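Side-chain contact in transcriptional regulator, TetR family (Cytophaga hutchinsonii, PDB 3EUP), which probably binds operator DNA as a dimer through a helix-turn-helix domain and regulates transcription, as other TetR-family proteins do: residues P22-K27 with E53-V58. Numbering follows the deposited sequence.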
ATOM      1  N   PRO A  22     -11.612   3.054 -13.820  1.00 24.03           N
ATOM      2  CA  PRO A  22     -10.158   3.277 -13.999  1.00 24.09           C
ATOM      3  C   PRO A  22      -9.721   4.672 -13.560  1.00 24.43           C
ATOM      4  O   PRO A  22      -8.588   4.855 -13.099  1.00 25.42           O
ATOM      5  CB  PRO A  22      -9.968   3.134 -15.518  1.00 24.85           C
ATOM      6  CG  PRO A  22     -11.133   2.363 -15.970  1.00 25.02           C
ATOM      7  CD  PRO A  22     -12.265   2.739 -15.096  1.00 23.93           C
ATOM      8  N   VAL A  23     -10.604   5.661 -13.689  1.00 23.92           N
ATOM      9  CA  VAL A  23     -10.280   7.005 -13.241  1.00 23.50           C
ATOM     10  C   VAL A  23     -10.277   7.015 -11.711  1.00 22.86           C
ATOM     11  O   VAL A  23      -9.365   7.591 -11.095  1.00 23.65           O
ATOM     12  CB  VAL A  23     -11.286   8.083 -13.724  1.00 23.33           C
ATOM     13  CG1 VAL A  23     -10.797   9.443 -13.339  1.00 24.40           C
ATOM     14  CG2 VAL A  23     -11.494   8.006 -15.267  1.00 26.44           C
ATOM     15  N   PHE A  24     -11.290   6.445 -11.059  1.00 21.68           N
ATOM     16  CA  PHE A  24     -11.239   6.467  -9.587  1.00 20.52           C
ATOM     17  C   PHE A  24     -10.017   5.705  -9.080  1.00 20.76           C
ATOM     18  O   PHE A  24      -9.389   6.117  -8.114  1.00 21.40           O
ATOM     19  CB  PHE A  24     -12.487   5.903  -8.931  1.00 20.00           C
ATOM     20  CG  PHE A  24     -13.649   6.832  -8.964  1.00 19.94           C
ATOM     21  CD1 PHE A  24     -13.668   7.989  -8.172  1.00 19.69           C
ATOM     22  CD2 PHE A  24     -14.695   6.594  -9.827  1.00 18.71           C
ATOM     23  CE1 PHE A  24     -14.761   8.877  -8.208  1.00 19.88           C
ATOM     24  CE2 PHE A  24     -15.794   7.482  -9.896  1.00 18.57           C
ATOM     25  CZ  PHE A  24     -15.825   8.610  -9.083  1.00 20.38           C
ATOM     26  N   ASN A  25      -9.691   4.587  -9.711  1.00 21.39           N
ATOM     27  CA  ASN A  25      -8.588   3.740  -9.244  1.00 22.16           C
ATOM     28  C   ASN A  25      -7.239   4.451  -9.324  1.00 24.05           C
ATOM     29  O   ASN A  25      -6.362   4.165  -8.520  1.00 25.55           O
ATOM     30  CB  ASN A  25      -8.534   2.405  -9.978  1.00 21.71           C
ATOM     31  CG  ASN A  25      -7.738   1.360  -9.235  1.00 21.38           C
ATOM     32  OD1 ASN A  25      -7.804   1.255  -8.003  1.00 22.47           O
ATOM     33  ND2 ASN A  25      -6.971   0.587  -9.972  1.00 21.81           N
ATOM     34  N   VAL A  26      -7.118   5.401 -10.240  1.00 24.78           N
ATOM     35  CA  VAL A  26      -5.881   6.162 -10.478  1.00 25.12           C
ATOM     36  C   VAL A  26      -5.842   7.486  -9.717  1.00 25.56           C
ATOM     37  O   VAL A  26      -4.872   7.783  -9.016  1.00 25.18           O
ATOM     38  CB  VAL A  26      -5.711   6.420 -11.997  1.00 25.08           C
ATOM     39  CG1 VAL A  26      -4.635   7.532 -12.289  1.00 25.87           C
ATOM     40  CG2 VAL A  26      -5.323   5.137 -12.664  1.00 25.32           C
ATOM     41  N   LYS A  27      -6.920   8.254  -9.807  1.00 25.87           N
ATOM     42  CA  LYS A  27      -6.968   9.607  -9.253  1.00 26.61           C
ATOM     43  C   LYS A  27      -7.560   9.683  -7.845  1.00 26.23           C
ATOM     44  O   LYS A  27      -7.397  10.698  -7.150  1.00 25.06           O
ATOM     45  CB  LYS A  27      -7.779  10.511 -10.173  1.00 26.83           C
ATOM     46  CG  LYS A  27      -7.195  10.647 -11.563  1.00 31.28           C
ATOM     47  CD  LYS A  27      -7.887  11.807 -12.308  1.00 37.27           C
ATOM     48  CE  LYS A  27      -7.043  12.352 -13.450  1.00 40.18           C
ATOM     49  NZ  LYS A  27      -7.715  13.512 -14.100  1.00 42.65           N
ATOM     50  N   GLU A  53     -26.567   8.993  -6.816  1.00 31.71           N
ATOM     51  CA  GLU A  53     -26.835  10.136  -5.948  1.00 32.62           C
ATOM     52  C   GLU A  53     -25.782  11.216  -6.083  1.00 31.68           C
ATOM     53  O   GLU A  53     -26.099  12.382  -6.308  1.00 32.18           O
ATOM     54  CB  GLU A  53     -26.942   9.671  -4.492  1.00 33.37           C
ATOM     55  CG  GLU A  53     -27.272  10.786  -3.467  1.00 38.86           C
ATOM     56  CD  GLU A  53     -28.617  11.502  -3.705  1.00 43.69           C
ATOM     57  OE1 GLU A  53     -29.559  10.892  -4.263  1.00 45.46           O
ATOM     58  OE2 GLU A  53     -28.723  12.693  -3.299  1.00 48.90           O
ATOM     59  N   ASN A  54     -24.526  10.832  -5.930  1.00 30.66           N
ATOM     60  CA  ASN A  54     -23.430  11.780  -5.951  1.00 30.40           C
ATOM     61  C   ASN A  54     -22.152  11.065  -6.329  1.00 29.90           C
ATOM     62  O   ASN A  54     -22.163   9.844  -6.575  1.00 28.21           O
ATOM     63  CB  ASN A  54     -23.270  12.402  -4.572  1.00 30.78           C
ATOM     64  CG  ASN A  54     -23.239  11.356  -3.466  1.00 33.64           C
ATOM     65  OD1 ASN A  54     -22.513  10.381  -3.540  1.00 32.74           O
ATOM     66  ND2 ASN A  54     -24.055  11.563  -2.432  1.00 38.86           N
ATOM     67  N   LYS A  55     -21.066  11.826  -6.389  1.00 29.17           N
ATOM     68  CA  LYS A  55     -19.774  11.287  -6.804  1.00 29.92           C
ATOM     69  C   LYS A  55     -19.340  10.133  -5.911  1.00 30.36           C
ATOM     70  O   LYS A  55     -18.722   9.167  -6.378  1.00 29.17           O
ATOM     71  CB  LYS A  55     -18.703  12.373  -6.796  1.00 30.07           C
ATOM     72  CG  LYS A  55     -17.334  11.851  -7.234  1.00 32.38           C
ATOM     73  CD  LYS A  55     -16.371  12.944  -7.589  1.00 35.85           C
ATOM     74  CE  LYS A  55     -16.017  13.764  -6.394  1.00 36.36           C
ATOM     75  NZ  LYS A  55     -14.607  14.214  -6.441  1.00 37.15           N
ATOM     76  N   GLU A  56     -19.651  10.257  -4.612  1.00 30.33           N
ATOM     77  CA  GLU A  56     -19.277   9.243  -3.641  1.00 30.67           C
ATOM     78  C   GLU A  56     -19.954   7.912  -3.925  1.00 28.04           C
ATOM     79  O   GLU A  56     -19.317   6.885  -3.795  1.00 27.85           O
ATOM     80  CB  GLU A  56     -19.554   9.707  -2.190  1.00 31.41           C
ATOM     81  CG  GLU A  56     -19.812   8.563  -1.217  1.00 36.69           C
ATOM     82  CD  GLU A  56     -19.834   8.978   0.259  1.00 43.65           C
ATOM     83  OE1 GLU A  56     -19.549  10.180   0.561  1.00 48.93           O
ATOM     84  OE2 GLU A  56     -20.088   8.070   1.109  1.00 46.58           O
ATOM     85  N   ALA A  57     -21.232   7.928  -4.285  1.00 27.02           N
ATOM     86  CA  ALA A  57     -21.944   6.726  -4.704  1.00 25.71           C
ATOM     87  C   ALA A  57     -21.268   6.094  -5.944  1.00 24.83           C
ATOM     88  O   ALA A  57     -21.163   4.878  -6.031  1.00 24.40           O
ATOM     89  CB  ALA A  57     -23.425   7.019  -5.005  1.00 24.99           C
ATOM     90  N   VAL A  58     -20.780   6.926  -6.861  1.00 23.85           N
ATOM     91  CA  VAL A  58     -20.044   6.416  -8.026  1.00 23.13           C
ATOM     92  C   VAL A  58     -18.712   5.768  -7.594  1.00 22.39           C
ATOM     93  O   VAL A  58     -18.376   4.703  -8.070  1.00 21.45           O
ATOM     94  CB  VAL A  58     -19.753   7.505  -9.091  1.00 22.45           C
ATOM     95  CG1 VAL A  58     -19.151   6.846 -10.332  1.00 21.80           C
ATOM     96  CG2 VAL A  58     -21.025   8.335  -9.406  1.00 21.43           C
TER
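Phe24 reaches from helix 10-31 to the first turn of helix 55-78 and meets Val58 and Lys55 there with the far end of its ring. The tightest touch is at one corner, where Phe24 CE2 lies 3.4 Å from Val58 CG1; the two side chains run at about a right angle to each other. The neighbouring ring atom, Phe24 CZ, comes within 4.0 Å of Lys55 CG, so the aliphatic start of the lysine chain flanks the ring's outer end. The carbonyl of Lys55 is no farther away, with its O 4.0 Å from Phe24 CZ, which brings the ring against the helix backbone as well. Leu37 of helix 34-41 and Ala59 and Ala62 of helix 55-78 also touch the Phe24 side chain.

Val58 carries CG1 anti to its own backbone N (chi1 -173°), and this is the methyl that meets the ring. Beyond CG, the Lys55 chain bends at its third torsion (chi3 66°), and NZ is hydrogen-bonded to the carbonyl oxygens of Leu29 and Thr32, in the last turn of helix 10-31 and just past it. One residue thus packs on the phenylalanine with its CG methylene and ties the two helices together with its ammonium group. Asn54 caps the start of helix 55-78: its OD1 accepts from Ala57 N at 2.9 Å, fixing the turn that presents Lys55 and Val58.

A serine in place of Phe24 would probably open a gap among these residues and leave Val58 CG1 and Lys55 CG without their aromatic partner. The buried aromatic joins helix 10-31, the long helix before the helix-turn-helix, to the helix that follows it, packing helix 55-78 against the three-helix DNA-binding unit, an arrangement characteristic of the TetR-family N-terminal domain.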